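Local coordinates for protein computational Design of Enzyme (Synthetic construct, PDB 3TP4) that is a computationally designed enzyme on a TIM-barrel scaffold resembling family 26 glycosyl hydrolases, probably built to carry an activated serine in a catalytic triad, at residues G61-I73 / Y97-G111. Sequence-based numbering, arbitrary orientation.
Sequences GDFPAVFGWSTSI and YIRKADAIGGVNTVG
Ala-65 O takes the N-H of Val-107 at 2.7 Å, first of six backbone bonds that zip strand 66-70 to strand 107-111 in parallel. The two strands and the helix ending at Ile-104 form a right-handed beta-alpha-beta crossover of the TIM barrel, with strand 32-37 on the other flank of 66-70. Between strands and helix lie Phe-67, Trp-69, Asn-108 and Val-110. Trp-69 sends its indole N-H to Asn-108: NE1 to OD1 is 2.9 Å and nearly straight (172°), on a lone pair in the amide plane, ring and amide almost coplanar. A weak bond from Asn-108 ND2 to Ile-98 O carries the link on to the helix. The far rim of the indole, CH2, lies 3.9 Å from Tyr-97 CB. A phenylalanine in place of Trp-69 would probably leave Asn-108 OD1 without its N-H donor and open a gap beside Tyr-97. Phe-67 holds CG anti to its carbonyl carbon (chi1 -73°), which lays the ring over Ala-101, whose CB sits 3.6 Å from the ring centroid in a CH-pi contact; Pro-64 CG covers the opposite face. A CB on Gly-106 would point into the Phe-67 ring and clash with CE1; glycine lets CA lie beside it. On the other side of the strands, Thr-109 CG2 presses on Gly-68 CA, its OG1 bonded to Val-169 O, while Ser-70 OG bonds His-37 NE2, consistent with a designed Ser-His-Glu triad completed by Glu-320. At the C-terminal end of the helix, Ile-104 CD1 stands almost centrally over the Phe-63 ring, 3.9 Å from its centroid.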
loop_
_atom_site.group_PDB
_atom_site.type_symbol
_atom_site.label_atom_id
_atom_site.label_comp_id
_atom_site.label_asym_id
_atom_site.label_seq_id
_atom_site.Cartn_x
_atom_site.Cartn_y
_atom_site.Cartn_z
ATOM N N GLY A 61 15.153 22.305 8.073
ATOM C CA GLY A 61 15.054 22.630 9.484
ATOM C C GLY A 61 14.102 21.710 10.240
ATOM O O GLY A 61 14.012 21.796 11.465
ATOM N N ASP A 62 13.399 20.832 9.518
ATOM C CA ASP A 62 12.522 19.831 10.147
ATOM C C ASP A 62 12.567 18.471 9.435
ATOM O O ASP A 62 12.892 18.382 8.255
ATOM C CB ASP A 62 11.075 20.333 10.194
ATOM C CG ASP A 62 10.244 19.658 11.290
ATOM O OD1 ASP A 62 10.748 18.728 11.951
ATOM O OD2 ASP A 62 9.077 20.061 11.484
ATOM N N PHE A 63 12.237 17.409 10.162
ATOM C CA PHE A 63 12.116 16.095 9.550
ATOM C C PHE A 63 10.792 16.047 8.805
ATOM O O PHE A 63 9.905 16.847 9.085
ATOM C CB PHE A 63 12.158 15.008 10.617
ATOM C CG PHE A 63 13.484 14.885 11.311
ATOM C CD1 PHE A 63 13.769 15.645 12.435
ATOM C CD2 PHE A 63 14.442 14.001 10.848
ATOM C CE1 PHE A 63 14.999 15.522 13.087
ATOM C CE2 PHE A 63 15.683 13.882 11.492
ATOM C CZ PHE A 63 15.954 14.634 12.607
ATOM N N PRO A 64 10.649 15.110 7.855
ATOM C CA PRO A 64 9.358 14.992 7.162
ATOM C C PRO A 64 8.283 14.509 8.121
ATOM O O PRO A 64 8.604 13.910 9.154
ATOM C CB PRO A 64 9.615 13.923 6.099
ATOM C CG PRO A 64 10.802 13.153 6.607
ATOM C CD PRO A 64 11.629 14.105 7.405
ATOM N N ALA A 65 7.024 14.767 7.787
ATOM C CA ALA A 65 5.906 14.275 8.596
ATOM C C ALA A 65 5.693 12.788 8.339
ATOM O O ALA A 65 5.181 12.068 9.201
ATOM C CB ALA A 65 4.619 15.055 8.284
ATOM N N VAL A 66 6.077 12.330 7.150
ATOM C CA VAL A 66 5.949 10.912 6.812
ATOM C C VAL A 66 7.329 10.300 6.524
ATOM O O VAL A 66 8.094 10.833 5.728
ATOM C CB VAL A 66 4.988 10.694 5.626
ATOM C CG1 VAL A 66 5.206 9.312 5.012
ATOM C CG2 VAL A 66 3.508 10.877 6.076
ATOM N N PHE A 67 7.645 9.202 7.205
ATOM C CA PHE A 67 8.896 8.473 6.994
ATOM C C PHE A 67 8.562 7.215 6.207
ATOM O O PHE A 67 7.858 6.335 6.714
ATOM C CB PHE A 67 9.501 8.049 8.347
ATOM C CG PHE A 67 10.115 9.185 9.155
ATOM C CD1 PHE A 67 9.354 10.279 9.543
ATOM C CD2 PHE A 67 11.439 9.121 9.571
ATOM C CE1 PHE A 67 9.912 11.309 10.309
ATOM C CE2 PHE A 67 12.003 10.149 10.340
ATOM C CZ PHE A 67 11.241 11.237 10.704
ATOM N N GLY A 68 9.049 7.114 4.975
ATOM C CA GLY A 68 8.772 5.942 4.158
ATOM C C GLY A 68 9.902 4.918 4.217
ATOM O O GLY A 68 11.060 5.284 4.405
ATOM N N TRP A 69 9.560 3.642 4.049
ATOM C CA TRP A 69 10.522 2.542 4.095
ATOM C C TRP A 69 10.081 1.408 3.170
ATOM O O TRP A 69 8.892 1.250 2.907
ATOM C CB TRP A 69 10.586 1.950 5.490
ATOM C CG TRP A 69 10.646 2.898 6.595
ATOM C CD1 TRP A 69 9.629 3.246 7.426
ATOM C CD2 TRP A 69 11.803 3.594 7.056
ATOM N NE1 TRP A 69 10.074 4.128 8.370
ATOM C CE2 TRP A 69 11.410 4.358 8.168
ATOM C CE3 TRP A 69 13.135 3.651 6.631
ATOM C CZ2 TRP A 69 12.300 5.181 8.863
ATOM C CZ3 TRP A 69 14.020 4.465 7.322
ATOM C CH2 TRP A 69 13.599 5.220 8.422
ATOM N N SER A 70 11.032 0.612 2.690
ATOM C CA SER A 70 10.695 -0.557 1.867
ATOM C C SER A 70 10.916 -1.842 2.660
ATOM O O SER A 70 11.823 -1.902 3.480
ATOM C CB SER A 70 11.559 -0.595 0.607
ATOM O OG SER A 70 11.294 0.521 -0.223
ATOM N N THR A 71 10.096 -2.868 2.421
ATOM C CA THR A 71 10.310 -4.155 3.089
ATOM C C THR A 71 11.639 -4.767 2.657
ATOM O O THR A 71 12.165 -5.664 3.304
ATOM C CB THR A 71 9.187 -5.147 2.804
ATOM O OG1 THR A 71 9.057 -5.325 1.388
ATOM C CG2 THR A 71 7.872 -4.643 3.395
ATOM N N SER A 72 12.162 -4.255 1.551
ATOM C CA SER A 72 13.509 -4.546 1.071
ATOM C C SER A 72 14.571 -4.518 2.184
ATOM O O SER A 72 15.599 -5.188 2.100
ATOM C CB SER A 72 13.867 -3.514 0.004
ATOM O OG SER A 72 14.841 -4.023 -0.881
ATOM N N ILE A 73 14.327 -3.725 3.217
ATOM C CA ILE A 73 15.250 -3.618 4.341
ATOM C C ILE A 73 15.441 -4.953 5.053
ATOM O O ILE A 73 16.511 -5.227 5.604
ATOM C CB ILE A 73 14.743 -2.605 5.366
ATOM C CG1 ILE A 73 14.828 -1.183 4.798
ATOM C CG2 ILE A 73 15.521 -2.705 6.665
ATOM C CD1 ILE A 73 14.056 -0.203 5.602
ATOM N N TYR A 97 14.468 1.994 13.603
ATOM C CA TYR A 97 14.315 3.213 12.817
ATOM C C TYR A 97 12.865 3.701 12.796
ATOM O O TYR A 97 12.618 4.907 12.739
ATOM C CB TYR A 97 14.824 2.987 11.397
ATOM C CG TYR A 97 16.324 3.137 11.249
ATOM C CD1 TYR A 97 17.196 2.682 12.237
ATOM C CD2 TYR A 97 16.869 3.723 10.114
ATOM C CE1 TYR A 97 18.568 2.815 12.092
ATOM C CE2 TYR A 97 18.228 3.864 9.963
ATOM C CZ TYR A 97 19.076 3.408 10.953
ATOM O OH TYR A 97 20.432 3.555 10.786
ATOM N N ILE A 98 11.915 2.768 12.843
ATOM C CA ILE A 98 10.494 3.117 12.916
ATOM C C ILE A 98 10.194 3.743 14.269
ATOM O O ILE A 98 9.443 4.718 14.368
ATOM C CB ILE A 98 9.578 1.875 12.701
ATOM C CG1 ILE A 98 9.476 1.534 11.213
ATOM C CG2 ILE A 98 8.180 2.114 13.276
ATOM C CD1 ILE A 98 8.810 0.184 10.928
ATOM N N ARG A 99 10.786 3.178 15.320
ATOM C CA ARG A 99 10.626 3.723 16.670
ATOM C C ARG A 99 11.187 5.148 16.756
ATOM O O ARG A 99 10.575 6.045 17.348
ATOM C CB ARG A 99 11.324 2.814 17.696
ATOM C CG ARG A 99 10.499 1.598 18.113
ATOM C CD ARG A 99 11.349 0.488 18.755
ATOM N NE ARG A 99 12.364 1.014 19.666
ATOM C CZ ARG A 99 12.103 1.505 20.874
ATOM N NH1 ARG A 99 10.855 1.531 21.331
ATOM N NH2 ARG A 99 13.095 1.968 21.630
ATOM N N LYS A 100 12.360 5.341 16.163
ATOM C CA LYS A 100 13.016 6.643 16.147
ATOM C C LYS A 100 12.161 7.677 15.422
ATOM O O LYS A 100 12.088 8.840 15.834
ATOM C CB LYS A 100 14.393 6.530 15.494
ATOM C CG LYS A 100 15.465 5.968 16.440
ATOM C CD LYS A 100 16.728 5.552 15.707
ATOM C CE LYS A 100 17.859 5.190 16.714
ATOM N NZ LYS A 100 18.901 4.320 16.087
ATOM N N ALA A 101 11.504 7.242 14.347
ATOM C CA ALA A 101 10.685 8.147 13.557
ATOM C C ALA A 101 9.459 8.521 14.363
ATOM O O ALA A 101 9.039 9.679 14.382
ATOM C CB ALA A 101 10.281 7.486 12.240
ATOM N N ASP A 102 8.878 7.530 15.032
ATOM C CA ASP A 102 7.732 7.776 15.884
ATOM C C ASP A 102 8.134 8.755 16.986
ATOM O O ASP A 102 7.370 9.652 17.334
ATOM C CB ASP A 102 7.228 6.469 16.516
ATOM C CG ASP A 102 6.091 6.700 17.497
ATOM O OD1 ASP A 102 4.960 6.996 17.054
ATOM O OD2 ASP A 102 6.322 6.584 18.716
ATOM N N ALA A 103 9.333 8.579 17.533
ATOM C CA ALA A 103 9.788 9.433 18.632
ATOM C C ALA A 103 10.024 10.851 18.124
ATOM O O ALA A 103 9.765 11.831 18.828
ATOM C CB ALA A 103 11.040 8.872 19.265
ATOM N N ILE A 104 10.511 10.950 16.891
ATOM C CA ILE A 104 10.668 12.249 16.247
ATOM C C ILE A 104 9.313 12.934 16.045
ATOM O O ILE A 104 9.221 14.156 16.070
ATOM C CB ILE A 104 11.433 12.133 14.912
ATOM C CG1 ILE A 104 12.917 11.888 15.194
ATOM C CG2 ILE A 104 11.281 13.407 14.094
ATOM C CD1 ILE A 104 13.739 11.627 13.975
ATOM N N GLY A 105 8.259 12.140 15.861
ATOM C CA GLY A 105 6.924 12.684 15.674
ATOM C C GLY A 105 6.353 12.428 14.288
ATOM O O GLY A 105 5.281 12.927 13.944
ATOM N N GLY A 106 7.067 11.640 13.489
ATOM C CA GLY A 106 6.623 11.327 12.140
ATOM C C GLY A 106 5.637 10.169 12.067
ATOM O O GLY A 106 5.446 9.439 13.047
ATOM N N VAL A 107 5.011 10.008 10.898
ATOM C CA VAL A 107 4.131 8.874 10.600
ATOM C C VAL A 107 4.875 7.904 9.674
ATOM O O VAL A 107 5.532 8.316 8.721
ATOM C CB VAL A 107 2.808 9.343 9.923
ATOM C CG1 VAL A 107 1.972 8.147 9.427
ATOM C CG2 VAL A 107 1.990 10.205 10.888
ATOM N N ASN A 108 4.783 6.614 9.963
ATOM C CA ASN A 108 5.537 5.622 9.212
ATOM C C ASN A 108 4.720 4.947 8.118
ATOM O O ASN A 108 3.584 4.519 8.348
ATOM C CB ASN A 108 6.100 4.545 10.156
ATOM C CG ASN A 108 7.281 5.045 10.980
ATOM O OD1 ASN A 108 8.416 5.073 10.500
ATOM N ND2 ASN A 108 7.020 5.426 12.226
ATOM N N THR A 109 5.305 4.845 6.932
ATOM C CA THR A 109 4.726 4.019 5.882
ATOM C C THR A 109 5.752 2.999 5.389
ATOM O O THR A 109 6.936 3.317 5.235
ATOM C CB THR A 109 4.212 4.855 4.706
ATOM O OG1 THR A 109 3.585 3.986 3.753
ATOM C CG2 THR A 109 5.362 5.587 4.032
ATOM N N VAL A 110 5.285 1.772 5.167
ATOM C CA VAL A 110 6.129 0.663 4.739
ATOM C C VAL A 110 5.501 0.027 3.510
ATOM O O VAL A 110 4.330 -0.371 3.531
ATOM C CB VAL A 110 6.254 -0.410 5.839
ATOM C CG1 VAL A 110 6.864 -1.687 5.264
ATOM C CG2 VAL A 110 7.063 0.120 7.050
ATOM N N GLY A 111 6.272 -0.058 2.432
ATOM C CA GLY A 111 5.758 -0.567 1.169
ATOM C C GLY A 111 6.501 -1.824 0.755
ATOM O O GLY A 111 7.692 -1.954 1.016
#